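Local coordinates for SMI1/KNR4 family protein (Pseudomonas syringae pv. tomato, PDB 2PAG), which is of unknown function but binds calcium and belongs to the SMI1/KNR4 family of the SUKH clan, at residues 43-48 with 126-131; 76-81 with 87-92. All coordinates share one frame; numbering follows the deposited sequence.

Contact 1 (43-48 with 126-131)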
ATOM      1  N   LYS A  43       4.016   7.143  -2.612  1.00 12.99           N
ATOM      2  CA  LYS A  43       5.169   6.758  -3.419  1.00 13.35           C
ATOM      3  C   LYS A  43       6.390   6.591  -2.517  1.00 13.22           C
ATOM      4  O   LYS A  43       7.203   5.690  -2.711  1.00 12.59           O
ATOM      5  CB  LYS A  43       5.430   7.827  -4.477  1.00 16.61           C
ATOM      6  CG  LYS A  43       6.472   7.461  -5.503  1.00 23.63           C
ATOM      7  CD  LYS A  43       6.295   8.290  -6.770  1.00 25.53           C
ATOM      8  CE  LYS A  43       6.351   9.786  -6.480  1.00 30.44           C
ATOM      9  NZ  LYS A  43       6.152  10.599  -7.714  1.00 31.33           N
ATOM     10  N   GLU A  44       6.513   7.475  -1.532  1.00 12.59           N
ATOM     11  CA  GLU A  44       7.617   7.427  -0.582  1.00 12.91           C
ATOM     12  C   GLU A  44       7.557   6.118   0.202  1.00 12.84           C
ATOM     13  O   GLU A  44       8.573   5.468   0.431  1.00 12.07           O
ATOM     14  CB  GLU A  44       7.523   8.626   0.361  1.00 10.90           C
ATOM     15  CG  GLU A  44       8.637   8.735   1.369  1.00 14.13           C
ATOM     16  CD  GLU A  44       8.525  10.011   2.160  1.00 17.47           C
ATOM     17  OE1 GLU A  44       7.484  10.195   2.825  1.00 17.93           O
ATOM     18  OE2 GLU A  44       9.468  10.831   2.105  1.00 19.65           O
ATOM     19  N   PHE A  45       6.350   5.732   0.603  1.00 12.19           N
ATOM     20  CA  PHE A  45       6.139   4.488   1.328  1.00 11.18           C
ATOM     21  C   PHE A  45       6.615   3.317   0.453  1.00 10.69           C
ATOM     22  O   PHE A  45       7.389   2.460   0.887  1.00  9.92           O
ATOM     23  CB  PHE A  45       4.644   4.361   1.640  1.00 10.77           C
ATOM     24  CG  PHE A  45       4.229   3.018   2.162  1.00 12.84           C
ATOM     25  CD1 PHE A  45       4.182   2.773   3.533  1.00 11.85           C
ATOM     26  CD2 PHE A  45       3.833   2.013   1.284  1.00 12.67           C
ATOM     27  CE1 PHE A  45       3.739   1.547   4.024  1.00 14.28           C
ATOM     28  CE2 PHE A  45       3.385   0.774   1.766  1.00 11.89           C
ATOM     29  CZ  PHE A  45       3.339   0.545   3.140  1.00 12.37           C
ATOM     30  N   LEU A  46       6.163   3.286  -0.792  1.00 10.25           N
ATOM     31  CA  LEU A  46       6.567   2.209  -1.687  1.00 11.60           C
ATOM     32  C   LEU A  46       8.082   2.151  -1.907  1.00 12.62           C
ATOM     33  O   LEU A  46       8.669   1.068  -1.989  1.00 12.86           O
ATOM     34  CB  LEU A  46       5.855   2.358  -3.030  1.00 13.45           C
ATOM     35  CG  LEU A  46       4.334   2.175  -2.984  1.00 12.16           C
ATOM     36  CD1 LEU A  46       3.743   2.488  -4.348  1.00 16.17           C
ATOM     37  CD2 LEU A  46       3.993   0.746  -2.567  1.00 15.07           C
ATOM     38  N   LEU A  47       8.719   3.314  -1.982  1.00 11.53           N
ATOM     39  CA  LEU A  47      10.160   3.370  -2.219  1.00 11.94           C
ATOM     40  C   LEU A  47      11.022   3.102  -0.994  1.00 12.91           C
ATOM     41  O   LEU A  47      12.229   2.879  -1.128  1.00 14.52           O
ATOM     42  CB  LEU A  47      10.535   4.737  -2.802  1.00 13.18           C
ATOM     43  CG  LEU A  47      10.008   5.053  -4.202  1.00 14.29           C
ATOM     44  CD1 LEU A  47      10.098   6.549  -4.473  1.00 15.14           C
ATOM     45  CD2 LEU A  47      10.803   4.259  -5.236  1.00 16.44           C
ATOM     46  N   THR A  48      10.416   3.103   0.190  1.00 12.48           N
ATOM     47  CA  THR A  48      11.176   2.908   1.420  1.00 13.23           C
ATOM     48  C   THR A  48      10.858   1.691   2.280  1.00 15.12           C
ATOM     49  O   THR A  48      11.735   1.198   2.992  1.00 15.00           O
ATOM     50  CB  THR A  48      11.054   4.147   2.323  1.00 16.47           C
ATOM     51  OG1 THR A  48       9.688   4.324   2.725  1.00 16.61           O
ATOM     52  CG2 THR A  48      11.496   5.372   1.576  1.00 15.02           C
ATOM     53  N   HIS A 126       0.731   7.523   8.859  1.00 13.12           N
ATOM     54  CA  HIS A 126      -0.110   7.388  10.051  1.00 13.82           C
ATOM     55  C   HIS A 126      -0.689   5.981  10.022  1.00 15.01           C
ATOM     56  O   HIS A 126      -0.786   5.303  11.047  1.00 15.23           O
ATOM     57  CB  HIS A 126      -1.270   8.385  10.038  1.00 15.91           C
ATOM     58  CG  HIS A 126      -0.877   9.779  10.398  1.00 17.67           C
ATOM     59  ND1 HIS A 126      -0.243  10.627   9.516  1.00 16.38           N
ATOM     60  CD2 HIS A 126      -1.025  10.474  11.552  1.00 17.81           C
ATOM     61  CE1 HIS A 126      -0.019  11.786  10.109  1.00 17.73           C
ATOM     62  NE2 HIS A 126      -0.485  11.720  11.345  1.00 17.87           N
ATOM     63  N   TRP A 127      -1.085   5.552   8.830  1.00 14.34           N
ATOM     64  CA  TRP A 127      -1.643   4.221   8.658  1.00 13.30           C
ATOM     65  C   TRP A 127      -0.591   3.154   8.977  1.00 13.69           C
ATOM     66  O   TRP A 127      -0.886   2.160   9.638  1.00 13.54           O
ATOM     67  CB  TRP A 127      -2.133   4.039   7.222  1.00 11.77           C
ATOM     68  CG  TRP A 127      -2.676   2.671   6.968  1.00 12.35           C
ATOM     69  CD1 TRP A 127      -3.930   2.214   7.267  1.00 11.37           C
ATOM     70  CD2 TRP A 127      -1.950   1.546   6.462  1.00 13.02           C
ATOM     71  NE1 TRP A 127      -4.024   0.868   6.985  1.00 13.00           N
ATOM     72  CE2 TRP A 127      -2.822   0.435   6.488  1.00 12.58           C
ATOM     73  CE3 TRP A 127      -0.641   1.366   5.992  1.00 14.26           C
ATOM     74  CZ2 TRP A 127      -2.427  -0.838   6.062  1.00 14.82           C
ATOM     75  CZ3 TRP A 127      -0.249   0.102   5.573  1.00 15.44           C
ATOM     76  CH2 TRP A 127      -1.142  -0.984   5.610  1.00 15.17           C
ATOM     77  N   ALA A 128       0.635   3.362   8.506  1.00 12.51           N
ATOM     78  CA  ALA A 128       1.702   2.400   8.749  1.00 13.45           C
ATOM     79  C   ALA A 128       2.005   2.276  10.239  1.00 15.86           C
ATOM     80  O   ALA A 128       2.214   1.175  10.754  1.00 15.18           O
ATOM     81  CB  ALA A 128       2.954   2.816   7.996  1.00 14.56           C
ATOM     82  N   ARG A 129       2.015   3.414  10.924  1.00 16.32           N
ATOM     83  CA  ARG A 129       2.316   3.458  12.347  1.00 19.23           C
ATOM     84  C   ARG A 129       1.172   2.989  13.227  1.00 20.33           C
ATOM     85  O   ARG A 129       1.375   2.203  14.153  1.00 20.81           O
ATOM     86  CB  ARG A 129       2.688   4.885  12.754  1.00 21.03           C
ATOM     87  CG  ARG A 129       3.080   5.032  14.217  1.00 22.14           C
ATOM     88  CD  ARG A 129       3.181   6.491  14.602  1.00 23.86           C
ATOM     89  NE  ARG A 129       1.871   7.131  14.616  1.00 24.41           N
ATOM     90  CZ  ARG A 129       1.684   8.445  14.563  1.00 26.33           C
ATOM     91  NH1 ARG A 129       2.730   9.259  14.492  1.00 26.97           N
ATOM     92  NH2 ARG A 129       0.457   8.945  14.579  1.00 25.96           N
ATOM     93  N   ASP A 130      -0.032   3.460  12.926  1.00 18.96           N
ATOM     94  CA  ASP A 130      -1.191   3.138  13.743  1.00 19.94           C
ATOM     95  C   ASP A 130      -1.997   1.900  13.362  1.00 18.91           C
ATOM     96  O   ASP A 130      -2.813   1.426  14.152  1.00 20.31           O
ATOM     97  CB  ASP A 130      -2.096   4.370  13.828  1.00 22.15           C
ATOM     98  CG  ASP A 130      -1.341   5.608  14.311  1.00 25.38           C
ATOM     99  OD1 ASP A 130      -0.381   5.451  15.101  1.00 27.38           O
ATOM    100  OD2 ASP A 130      -1.706   6.737  13.915  1.00 30.31           O
ATOM    101  N   VAL A 131      -1.772   1.370  12.164  1.00 16.86           N
ATOM    102  CA  VAL A 131      -2.494   0.178  11.740  1.00 16.16           C
ATOM    103  C   VAL A 131      -1.571  -1.000  11.441  1.00 15.99           C
ATOM    104  O   VAL A 131      -1.678  -2.056  12.063  1.00 17.46           O
ATOM    105  CB  VAL A 131      -3.369   0.456  10.496  1.00 15.73           C
ATOM    106  CG1 VAL A 131      -4.067  -0.830  10.053  1.00 14.57           C
ATOM    107  CG2 VAL A 131      -4.400   1.533  10.816  1.00 15.59           C
TER
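F45 and A128 mark the closest approach of two helical segments, 43-48 and 126-131, whose CA atoms at this point lie 8.9 Å apart. The gap suits one large residue facing one small one. The second segment is not a regular alpha-helix throughout, since a wider pi-type turn occupies 128-131.

The phenyl ring of F45 does most of the bridging, its CG anti to the backbone N (chi1 169°), which carries the ring toward the other helix. There CE1 of F45 comes 4.2 Å from CB of A128, the methyl lying at the ring's edge, near its plane. A bulky aromatic can enter because alanine presents no more than one carbon. The next atom along the ring, CZ of F45, stands 4.4 Å from CZ3 of W127; it approaches the indole at the edge and near its plane, while the indole carbon lies oblique to the phenyl ring. This is loose apolar contact, not a face-to-face stack. CB of V131, one turn on, sits 3.5 Å above one face of the W127 indole, offset toward the rim.

P59 and I90 touch both F45 and W127, and the W127 ring also meets W121 edge-to-face. R129 grips D130 of its own helix side-on, NE 2.9 Å from OD1 and NH2 reaching OD2 on its syn lone pair.

All three touching residues are buried and apolar, burying just 82 Å² between them. The two segments thus meet through apolar packing alone; just outside, a hydrogen bond between E44 OE1 and W125 NE1 adds a polar tie between the same helices.

Contact 2 (76-81 with 87-92)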
ATOM      1  N   ALA A  76      -7.178  -3.673  -9.936  1.00 13.40           N
ATOM      2  CA  ALA A  76      -8.187  -4.270 -10.801  1.00 13.34           C
ATOM      3  C   ALA A  76      -9.256  -4.976  -9.974  1.00 15.04           C
ATOM      4  O   ALA A  76     -10.452  -4.802 -10.211  1.00 14.99           O
ATOM      5  CB  ALA A  76      -7.542  -5.243 -11.753  1.00 15.38           C
ATOM      6  N   THR A  77      -8.820  -5.768  -9.001  1.00 13.97           N
ATOM      7  CA  THR A  77      -9.739  -6.505  -8.139  1.00 15.88           C
ATOM      8  C   THR A  77     -10.596  -5.567  -7.297  1.00 15.59           C
ATOM      9  O   THR A  77     -11.812  -5.734  -7.211  1.00 16.13           O
ATOM     10  CB  THR A  77      -8.979  -7.457  -7.198  1.00 17.67           C
ATOM     11  OG1 THR A  77      -8.272  -8.438  -7.971  1.00 20.06           O
ATOM     12  CG2 THR A  77      -9.949  -8.151  -6.251  1.00 19.97           C
ATOM     13  N   ALA A  78      -9.963  -4.575  -6.683  1.00 14.68           N
ATOM     14  CA  ALA A  78     -10.675  -3.625  -5.836  1.00 16.10           C
ATOM     15  C   ALA A  78     -11.656  -2.752  -6.618  1.00 17.09           C
ATOM     16  O   ALA A  78     -12.801  -2.571  -6.205  1.00 16.24           O
ATOM     17  CB  ALA A  78      -9.667  -2.742  -5.081  1.00 15.26           C
ATOM     18  N   TRP A  79     -11.212  -2.212  -7.748  1.00 16.79           N
ATOM     19  CA  TRP A  79     -12.079  -1.360  -8.544  1.00 16.77           C
ATOM     20  C   TRP A  79     -13.255  -2.153  -9.105  1.00 19.75           C
ATOM     21  O   TRP A  79     -14.364  -1.629  -9.206  1.00 20.98           O
ATOM     22  CB  TRP A  79     -11.281  -0.684  -9.666  1.00 14.79           C
ATOM     23  CG  TRP A  79     -10.282   0.311  -9.148  1.00 14.56           C
ATOM     24  CD1 TRP A  79     -10.392   1.069  -8.016  1.00 13.64           C
ATOM     25  CD2 TRP A  79      -9.045   0.684  -9.762  1.00 14.29           C
ATOM     26  NE1 TRP A  79      -9.297   1.895  -7.888  1.00 13.41           N
ATOM     27  CE2 TRP A  79      -8.454   1.679  -8.946  1.00 14.07           C
ATOM     28  CE3 TRP A  79      -8.376   0.277 -10.921  1.00 14.69           C
ATOM     29  CZ2 TRP A  79      -7.224   2.273  -9.258  1.00 14.69           C
ATOM     30  CZ3 TRP A  79      -7.153   0.866 -11.231  1.00 14.70           C
ATOM     31  CH2 TRP A  79      -6.590   1.855 -10.402  1.00 14.63           C
ATOM     32  N   ASP A  80     -13.022  -3.412  -9.464  1.00 19.41           N
ATOM     33  CA  ASP A  80     -14.107  -4.240  -9.980  1.00 22.48           C
ATOM     34  C   ASP A  80     -15.075  -4.586  -8.856  1.00 23.56           C
ATOM     35  O   ASP A  80     -16.265  -4.795  -9.099  1.00 24.78           O
ATOM     36  CB  ASP A  80     -13.577  -5.540 -10.606  1.00 23.45           C
ATOM     37  CG  ASP A  80     -13.230  -5.387 -12.077  1.00 26.77           C
ATOM     38  OD1 ASP A  80     -13.817  -4.506 -12.743  1.00 29.25           O
ATOM     39  OD2 ASP A  80     -12.382  -6.162 -12.573  1.00 28.49           O
ATOM     40  N   LEU A  81     -14.561  -4.643  -7.627  1.00 23.14           N
ATOM     41  CA  LEU A  81     -15.381  -4.972  -6.465  1.00 25.04           C
ATOM     42  C   LEU A  81     -16.211  -3.780  -5.991  1.00 24.07           C
ATOM     43  O   LEU A  81     -17.159  -3.950  -5.220  1.00 26.02           O
ATOM     44  CB  LEU A  81     -14.495  -5.478  -5.320  1.00 26.55           C
ATOM     45  CG  LEU A  81     -15.202  -6.023  -4.076  1.00 28.33           C
ATOM     46  CD1 LEU A  81     -16.016  -7.253  -4.456  1.00 29.16           C
ATOM     47  CD2 LEU A  81     -14.181  -6.379  -3.002  1.00 29.96           C
ATOM     48  N   LEU A  87      -9.505   6.118  -5.912  1.00 15.22           N
ATOM     49  CA  LEU A  87      -8.798   5.657  -4.718  1.00 14.32           C
ATOM     50  C   LEU A  87      -7.844   4.529  -5.086  1.00 13.50           C
ATOM     51  O   LEU A  87      -8.232   3.584  -5.779  1.00 15.64           O
ATOM     52  CB  LEU A  87      -9.801   5.151  -3.674  1.00 13.84           C
ATOM     53  CG  LEU A  87     -10.869   6.132  -3.182  1.00 14.33           C
ATOM     54  CD1 LEU A  87     -11.707   5.465  -2.084  1.00 14.94           C
ATOM     55  CD2 LEU A  87     -10.195   7.401  -2.652  1.00 17.47           C
ATOM     56  N   ILE A  88      -6.600   4.622  -4.620  1.00 11.46           N
ATOM     57  CA  ILE A  88      -5.606   3.587  -4.901  1.00 12.13           C
ATOM     58  C   ILE A  88      -5.368   2.739  -3.659  1.00 11.44           C
ATOM     59  O   ILE A  88      -4.919   3.243  -2.629  1.00 11.33           O
ATOM     60  CB  ILE A  88      -4.249   4.185  -5.318  1.00 10.70           C
ATOM     61  CG1 ILE A  88      -4.426   5.111  -6.519  1.00 14.02           C
ATOM     62  CG2 ILE A  88      -3.275   3.059  -5.659  1.00 13.12           C
ATOM     63  CD1 ILE A  88      -3.169   5.890  -6.871  1.00 14.84           C
ATOM     64  N   PRO A  89      -5.644   1.431  -3.742  1.00 10.74           N
ATOM     65  CA  PRO A  89      -5.431   0.576  -2.569  1.00 12.29           C
ATOM     66  C   PRO A  89      -3.999   0.552  -2.067  1.00 13.24           C
ATOM     67  O   PRO A  89      -3.057   0.526  -2.855  1.00 13.56           O
ATOM     68  CB  PRO A  89      -5.864  -0.802  -3.058  1.00 13.03           C
ATOM     69  CG  PRO A  89      -6.905  -0.482  -4.075  1.00 13.69           C
ATOM     70  CD  PRO A  89      -6.307   0.682  -4.824  1.00 11.83           C
ATOM     71  N   ILE A  90      -3.838   0.580  -0.748  1.00 12.92           N
ATOM     72  CA  ILE A  90      -2.514   0.476  -0.167  1.00 12.30           C
ATOM     73  C   ILE A  90      -2.455  -0.869   0.552  1.00 13.09           C
ATOM     74  O   ILE A  90      -1.387  -1.443   0.718  1.00 11.44           O
ATOM     75  CB  ILE A  90      -2.183   1.649   0.815  1.00 10.98           C
ATOM     76  CG1 ILE A  90      -0.803   1.407   1.429  1.00 12.43           C
ATOM     77  CG2 ILE A  90      -3.239   1.759   1.931  1.00 13.07           C
ATOM     78  CD1 ILE A  90      -0.256   2.582   2.223  1.00 12.99           C
ATOM     79  N   CYS A  91      -3.607  -1.394   0.963  1.00 12.97           N
ATOM     80  CA  CYS A  91      -3.586  -2.684   1.636  1.00 13.03           C
ATOM     81  C   CYS A  91      -4.932  -3.381   1.703  1.00 14.32           C
ATOM     82  O   CYS A  91      -5.913  -2.821   2.178  1.00 13.89           O
ATOM     83  CB  CYS A  91      -3.025  -2.529   3.052  1.00 13.65           C
ATOM     84  SG  CYS A  91      -2.782  -4.091   3.937  1.00 15.49           S
ATOM     85  N   GLN A  92      -4.961  -4.618   1.219  1.00 14.98           N
ATOM     86  CA  GLN A  92      -6.178  -5.416   1.265  1.00 16.78           C
ATOM     87  C   GLN A  92      -6.332  -5.993   2.678  1.00 17.44           C
ATOM     88  O   GLN A  92      -5.342  -6.278   3.356  1.00 16.73           O
ATOM     89  CB  GLN A  92      -6.083  -6.560   0.257  1.00 17.47           C
ATOM     90  CG  GLN A  92      -7.370  -7.356   0.101  1.00 17.16           C
ATOM     91  CD  GLN A  92      -7.196  -8.570  -0.789  1.00 20.87           C
ATOM     92  OE1 GLN A  92      -6.334  -8.589  -1.672  1.00 19.54           O
ATOM     93  NE2 GLN A  92      -8.030  -9.593  -0.572  1.00 21.40           N
TER
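W79 reaches from helix segment 76-81 to the chain at 87-92. CB leaves the helix with CG anti to the carbonyl carbon (chi1 -67°), and the indole swings toward L87. CD1 passes 4.0 Å from the backbone O of L87. NE1 donates a hydrogen bond to that oxygen at 2.9 Å, with an N-H...O angle of 160°. The oxygen lies in the indole plane, and the bond runs nearly along the C=O axis. CD of P89 lies 4.4 Å from the same NE1, oblique to the indole. Beyond NE1, the fusion carbon CE2 and then CZ2 of W79 pass 3.7 and 3.9 Å from the same O of L87. Tryptophan suits the place because it joins a broad apolar surface to a single N-H.

One residue back, CB of A78 meets CG of P89 at 3.7 Å; the small methyl leaves room for the proline ring. R85, from the connecting loop, makes a cation-pi contact with W79, and Y97 touches A78.

Beyond P89 two residues, I90 and C91, stand opposite the single Y98 of strand 96-100, a classic beta bulge. The arrangement is a helix-loop-strand connection, packing helix 71-81 against the edge strand of the antiparallel sheet.

Both contacts lie in the interior but on opposite sides of the chain's centre, about 17 Å apart centre to centre. Contact 1 is the deeper, its centre about 7 Å from that of the chain against about 10 Å, and all its touching residues are buried, whereas W79 of contact 2 is partly exposed. Contact 1 joins helices distant in sequence; contact 2, nested inside its loop, joins a helix to the following strand. Contact 1 is wholly apolar; contact 2 adds an indole-to-carbonyl hydrogen bond just before the sheet's edge strand begins. That strand links them: CZ2 of W127 packs 3.5 Å from CB of C91. L87 touches the calcium ligand E101, placing contact 2 nearer the metal.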